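Local coordinates for protein rhamnosidase B (Bacillus sp., PDB 2OKX) that hydrolyses terminal alpha-L-rhamnose residues from rhamnosides, as a glycoside hydrolase of family 78, at residues A[4-16]-A[176-190]. Residues are numbered along the deposited sequence; the frame is centred on the assembly and turned at random.
Sequences RNWNASWIWGGQE and ARSIGPAGTAPWTSL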
loop_
_atom_site.group_PDB
_atom_site.type_symbol
_atom_site.label_atom_id
_atom_site.label_comp_id
_atom_site.label_asym_id
_atom_site.label_seq_id
_atom_site.Cartn_x
_atom_site.Cartn_y
_atom_site.Cartn_z
ATOM N N ARG A 4 14.796 23.565 -12.194
ATOM C CA ARG A 4 16.017 24.345 -12.099
ATOM C C ARG A 4 16.945 23.955 -13.243
ATOM O O ARG A 4 16.706 22.974 -13.939
ATOM C CB ARG A 4 16.714 24.075 -10.759
ATOM C CG ARG A 4 17.154 22.631 -10.546
ATOM C CD ARG A 4 17.764 22.453 -9.165
ATOM N NE ARG A 4 19.026 23.174 -9.013
ATOM C CZ ARG A 4 20.211 22.701 -9.386
ATOM N NH1 ARG A 4 20.302 21.497 -9.941
ATOM N NH2 ARG A 4 21.311 23.425 -9.194
ATOM N N ASN A 5 18.012 24.725 -13.430
ATOM C CA ASN A 5 18.986 24.428 -14.482
ATOM C C ASN A 5 20.030 23.568 -13.829
ATOM O O ASN A 5 20.656 23.982 -12.831
ATOM C CB ASN A 5 19.660 25.709 -14.990
ATOM C CG ASN A 5 18.681 26.691 -15.564
ATOM O OD1 ASN A 5 17.745 26.318 -16.329
ATOM N ND2 ASN A 5 18.876 27.971 -15.237
ATOM N N TRP A 6 20.245 22.384 -14.375
ATOM C CA TRP A 6 21.214 21.470 -13.825
ATOM C C TRP A 6 22.606 21.554 -14.461
ATOM O O TRP A 6 22.750 21.818 -15.659
ATOM C CB TRP A 6 20.688 20.037 -13.956
ATOM C CG TRP A 6 19.453 19.774 -13.151
ATOM C CD1 TRP A 6 18.173 20.155 -13.445
ATOM C CD2 TRP A 6 19.387 19.057 -11.920
ATOM N NE1 TRP A 6 17.312 19.706 -12.472
ATOM C CE2 TRP A 6 18.033 19.029 -11.523
ATOM C CE3 TRP A 6 20.342 18.434 -11.114
ATOM C CZ2 TRP A 6 17.606 18.397 -10.344
ATOM C CZ3 TRP A 6 19.919 17.802 -9.938
ATOM C CH2 TRP A 6 18.559 17.790 -9.570
ATOM N N ASN A 7 23.617 21.310 -13.637
ATOM C CA ASN A 7 25.009 21.316 -14.063
ATOM C C ASN A 7 25.583 19.968 -13.664
ATOM O O ASN A 7 26.769 19.840 -13.366
ATOM C CB ASN A 7 25.786 22.431 -13.360
ATOM C CG ASN A 7 25.240 23.803 -13.677
ATOM O OD1 ASN A 7 25.225 24.223 -14.835
ATOM N ND2 ASN A 7 24.782 24.513 -12.649
ATOM N N ALA A 8 24.712 18.967 -13.643
ATOM C CA ALA A 8 25.101 17.611 -13.286
ATOM C C ALA A 8 24.533 16.673 -14.337
ATOM O O ALA A 8 23.651 17.056 -15.108
ATOM C CB ALA A 8 24.558 17.251 -11.906
ATOM N N SER A 9 25.032 15.445 -14.364
ATOM C CA SER A 9 24.567 14.471 -15.338
ATOM C C SER A 9 24.024 13.212 -14.683
ATOM O O SER A 9 24.483 12.810 -13.614
ATOM C CB SER A 9 25.717 14.088 -16.275
ATOM O OG SER A 9 26.263 15.234 -16.902
ATOM N N TRP A 10 23.031 12.602 -15.325
ATOM C CA TRP A 10 22.469 11.355 -14.829
ATOM C C TRP A 10 23.582 10.332 -15.008
ATOM O O TRP A 10 24.195 10.262 -16.077
ATOM C CB TRP A 10 21.274 10.908 -15.670
ATOM C CG TRP A 10 19.966 11.531 -15.320
ATOM C CD1 TRP A 10 19.381 12.608 -15.914
ATOM C CD2 TRP A 10 19.047 11.072 -14.320
ATOM N NE1 TRP A 10 18.147 12.847 -15.353
ATOM C CE2 TRP A 10 17.920 11.919 -14.371
ATOM C CE3 TRP A 10 19.068 10.025 -13.389
ATOM C CZ2 TRP A 10 16.817 11.749 -13.525
ATOM C CZ3 TRP A 10 17.969 9.856 -12.547
ATOM C CH2 TRP A 10 16.862 10.714 -12.623
ATOM N N ILE A 11 23.851 9.543 -13.977
ATOM C CA ILE A 11 24.893 8.534 -14.071
ATOM C C ILE A 11 24.425 7.179 -13.565
ATOM O O ILE A 11 23.478 7.079 -12.781
ATOM C CB ILE A 11 26.149 8.930 -13.266
ATOM C CG1 ILE A 11 25.803 9.048 -11.779
ATOM C CG2 ILE A 11 26.715 10.238 -13.794
ATOM C CD1 ILE A 11 27.008 9.302 -10.885
ATOM N N TRP A 12 25.093 6.135 -14.034
ATOM C CA TRP A 12 24.783 4.781 -13.614
ATOM C C TRP A 12 26.087 3.997 -13.688
ATOM O O TRP A 12 27.160 4.591 -13.812
ATOM C CB TRP A 12 23.720 4.158 -14.526
ATOM C CG TRP A 12 23.169 2.865 -13.986
ATOM C CD1 TRP A 12 23.203 1.639 -14.591
ATOM C CD2 TRP A 12 22.547 2.665 -12.708
ATOM N NE1 TRP A 12 22.647 0.687 -13.766
ATOM C CE2 TRP A 12 22.236 1.289 -12.606
ATOM C CE3 TRP A 12 22.223 3.513 -11.641
ATOM C CZ2 TRP A 12 21.617 0.742 -11.475
ATOM C CZ3 TRP A 12 21.605 2.967 -10.513
ATOM C CH2 TRP A 12 21.310 1.593 -10.443
ATOM N N GLY A 13 25.997 2.677 -13.597
ATOM C CA GLY A 13 27.181 1.840 -13.656
ATOM C C GLY A 13 26.806 0.470 -14.181
ATOM O O GLY A 13 25.629 0.121 -14.207
ATOM N N GLY A 14 27.797 -0.312 -14.599
ATOM C CA GLY A 14 27.510 -1.634 -15.126
ATOM C C GLY A 14 27.088 -1.562 -16.583
ATOM O O GLY A 14 26.929 -0.471 -17.130
ATOM N N GLN A 15 26.899 -2.718 -17.213
ATOM C CA GLN A 15 26.508 -2.761 -18.619
ATOM C C GLN A 15 25.004 -2.648 -18.842
ATOM O O GLN A 15 24.553 -1.878 -19.690
ATOM C CB GLN A 15 27.027 -4.045 -19.280
ATOM C CG GLN A 15 26.632 -5.334 -18.575
ATOM C CD GLN A 15 27.577 -5.706 -17.443
ATOM O OE1 GLN A 15 27.734 -4.962 -16.472
ATOM N NE2 GLN A 15 28.212 -6.868 -17.567
ATOM N N GLU A 16 24.228 -3.415 -18.082
ATOM C CA GLU A 16 22.774 -3.395 -18.209
ATOM C C GLU A 16 22.211 -2.040 -17.776
ATOM O O GLU A 16 22.526 -1.544 -16.697
ATOM C CB GLU A 16 22.182 -4.528 -17.371
ATOM C CG GLU A 16 20.678 -4.671 -17.465
ATOM C CD GLU A 16 20.222 -6.082 -17.149
ATOM O OE1 GLU A 16 20.831 -6.721 -16.264
ATOM O OE2 GLU A 16 19.249 -6.550 -17.779
ATOM N N ALA A 176 31.781 5.950 -12.808
ATOM C CA ALA A 176 30.382 5.954 -13.215
ATOM C C ALA A 176 30.283 6.335 -14.687
ATOM O O ALA A 176 31.170 6.994 -15.221
ATOM C CB ALA A 176 29.591 6.940 -12.363
ATOM N N ARG A 177 29.202 5.915 -15.335
ATOM C CA ARG A 177 28.989 6.212 -16.746
ATOM C C ARG A 177 27.887 7.255 -16.889
ATOM O O ARG A 177 26.793 7.084 -16.356
ATOM C CB ARG A 177 28.585 4.939 -17.493
ATOM C CG ARG A 177 29.477 3.739 -17.206
ATOM C CD ARG A 177 28.990 2.489 -17.935
ATOM N NE ARG A 177 29.792 1.313 -17.597
ATOM C CZ ARG A 177 29.639 0.113 -18.151
ATOM N NH1 ARG A 177 30.415 -0.897 -17.776
ATOM N NH2 ARG A 177 28.714 -0.081 -19.081
ATOM N N SER A 178 28.175 8.337 -17.603
ATOM C CA SER A 178 27.185 9.386 -17.807
ATOM C C SER A 178 26.103 8.909 -18.767
ATOM O O SER A 178 26.393 8.241 -19.756
ATOM C CB SER A 178 27.848 10.643 -18.371
ATOM O OG SER A 178 26.881 11.639 -18.652
ATOM N N ILE A 179 24.854 9.250 -18.465
ATOM C CA ILE A 179 23.723 8.865 -19.300
ATOM C C ILE A 179 23.263 10.066 -20.112
ATOM O O ILE A 179 22.719 9.919 -21.204
ATOM C CB ILE A 179 22.538 8.366 -18.441
ATOM C CG1 ILE A 179 22.953 7.120 -17.657
ATOM C CG2 ILE A 179 21.340 8.061 -19.328
ATOM C CD1 ILE A 179 21.871 6.596 -16.725
ATOM N N GLY A 180 23.491 11.256 -19.568
ATOM C CA GLY A 180 23.091 12.471 -20.253
ATOM C C GLY A 180 22.727 13.566 -19.269
ATOM O O GLY A 180 22.647 13.319 -18.066
ATOM N N PRO A 181 22.499 14.796 -19.749
ATOM C CA PRO A 181 22.144 15.898 -18.854
ATOM C C PRO A 181 20.699 15.775 -18.384
ATOM O O PRO A 181 19.999 14.832 -18.749
ATOM C CB PRO A 181 22.357 17.121 -19.733
ATOM C CG PRO A 181 21.900 16.618 -21.076
ATOM C CD PRO A 181 22.552 15.250 -21.151
ATOM N N ALA A 182 20.262 16.728 -17.569
ATOM C CA ALA A 182 18.892 16.729 -17.081
ATOM C C ALA A 182 17.986 16.925 -18.291
ATOM O O ALA A 182 18.218 17.815 -19.109
ATOM C CB ALA A 182 18.687 17.861 -16.084
ATOM N N GLY A 183 16.961 16.087 -18.408
ATOM C CA GLY A 183 16.052 16.198 -19.532
ATOM C C GLY A 183 16.187 15.012 -20.463
ATOM O O GLY A 183 15.377 14.829 -21.366
ATOM N N THR A 184 17.225 14.210 -20.246
ATOM C CA THR A 184 17.465 13.023 -21.056
ATOM C C THR A 184 16.387 11.993 -20.724
ATOM O O THR A 184 15.988 11.861 -19.566
ATOM C CB THR A 184 18.853 12.419 -20.752
ATOM O OG1 THR A 184 19.866 13.400 -21.004
ATOM C CG2 THR A 184 19.116 11.200 -21.623
ATOM N N ALA A 185 15.912 11.272 -21.736
ATOM C CA ALA A 185 14.882 10.261 -21.526
ATOM C C ALA A 185 15.380 9.232 -20.521
ATOM O O ALA A 185 16.581 8.978 -20.432
ATOM C CB ALA A 185 14.534 9.576 -22.846
ATOM N N PRO A 186 14.461 8.597 -19.774
ATOM C CA PRO A 186 13.004 8.780 -19.828
ATOM C C PRO A 186 12.426 9.876 -18.928
ATOM O O PRO A 186 11.221 10.122 -18.939
ATOM C CB PRO A 186 12.484 7.401 -19.444
ATOM C CG PRO A 186 13.469 6.977 -18.403
ATOM C CD PRO A 186 14.804 7.380 -19.014
ATOM N N TRP A 187 13.282 10.539 -18.159
ATOM C CA TRP A 187 12.830 11.586 -17.244
ATOM C C TRP A 187 12.731 12.931 -17.959
ATOM O O TRP A 187 13.496 13.855 -17.688
ATOM C CB TRP A 187 13.805 11.666 -16.074
ATOM C CG TRP A 187 14.235 10.305 -15.616
ATOM C CD1 TRP A 187 13.517 9.423 -14.853
ATOM C CD2 TRP A 187 15.465 9.647 -15.941
ATOM N NE1 TRP A 187 14.228 8.256 -14.683
ATOM C CE2 TRP A 187 15.426 8.368 -15.340
ATOM C CE3 TRP A 187 16.598 10.012 -16.683
ATOM C CZ2 TRP A 187 16.479 7.453 -15.457
ATOM C CZ3 TRP A 187 17.644 9.102 -16.799
ATOM C CH2 TRP A 187 17.577 7.838 -16.188
ATOM N N THR A 188 11.768 13.023 -18.869
ATOM C CA THR A 188 11.535 14.213 -19.680
ATOM C C THR A 188 11.781 15.527 -18.952
ATOM O O THR A 188 12.400 16.441 -19.499
ATOM C CB THR A 188 10.103 14.204 -20.235
ATOM O OG1 THR A 188 9.790 12.886 -20.703
ATOM C CG2 THR A 188 9.973 15.183 -21.391
ATOM N N SER A 189 11.288 15.630 -17.723
ATOM C CA SER A 189 11.486 16.842 -16.939
ATOM C C SER A 189 11.673 16.498 -15.470
ATOM O O SER A 189 11.097 15.529 -14.972
ATOM C CB SER A 189 10.292 17.790 -17.084
ATOM O OG SER A 189 9.147 17.281 -16.425
ATOM N N LEU A 190 12.502 17.286 -14.793
ATOM C CA LEU A 190 12.754 17.102 -13.371
ATOM C C LEU A 190 12.004 18.230 -12.671
ATOM O O LEU A 190 12.267 19.412 -12.915
ATOM C CB LEU A 190 14.256 17.182 -13.069
ATOM C CG LEU A 190 15.165 16.225 -13.853
ATOM C CD1 LEU A 190 16.592 16.322 -13.326
ATOM C CD2 LEU A 190 14.665 14.799 -13.722
HETATM O O HOH W 1 14.859 20.665 -13.162
HETATM O O HOH W 2 22.089 18.564 -16.631
HETATM O O HOH W 3 16.069 13.821 -17.435
#
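Trp10 and Trp187 stack face to face. Their six-membered rings lie with centroids 3.7 Å apart and planes 16° from parallel. Trp187 CE3 sits over the middle of the Trp10 indole, 3.3 Å from Trp10 CE2. Leu190 CD2 meets the edge of the same indole at Trp10 CZ2, and Leu190 CD1 lies over a face of Trp6, 3.8 Å from the centroid of its five-membered ring, as a CH-pi contact. Leu190 thus bridges the two tryptophans. Trp6 CD1 also touches Ala182 CB at 3.5 Å. Arg4 NH1 lies over the opposite Trp6 face, near its rim, with the guanidinium turned edge-on to the indole; Arg4 NH2 forms a salt bridge with Glu114. Replacing Trp10 by alanine would probably cost Trp187 its stacking partner and open a gap beside Leu190.

With CG anti to the carbonyl carbon (chi1 -83°), the Trp10 indole is laid against Trp187. Its backbone pairs with the next strand. Trp10 N donates to Gly180 O at 2.9 Å, and Ile179 N donates to Trp10 O. Trp12 and Arg177 exchange two more backbone bonds. A water joins the loop at Trp6 to the strand at Leu190: it accepts from Trp6 NE1 at 2.7 Å and donates to Leu190 O. Trp187 is further positioned by Pro186 CD over its second face and by Asp47, which accepts from NE1. Trp10 also packs on Ile112 and Thr45 of the facing sheet. Strand 9-12 is the edge strand of an antiparallel sheet, beside strand 174-181, whereas strand 189-192 borders the second sheet. Trp10 and Trp187 pack between these layers, consistent with a beta-sandwich of the galactose-binding-like clan, here the N-terminal domain.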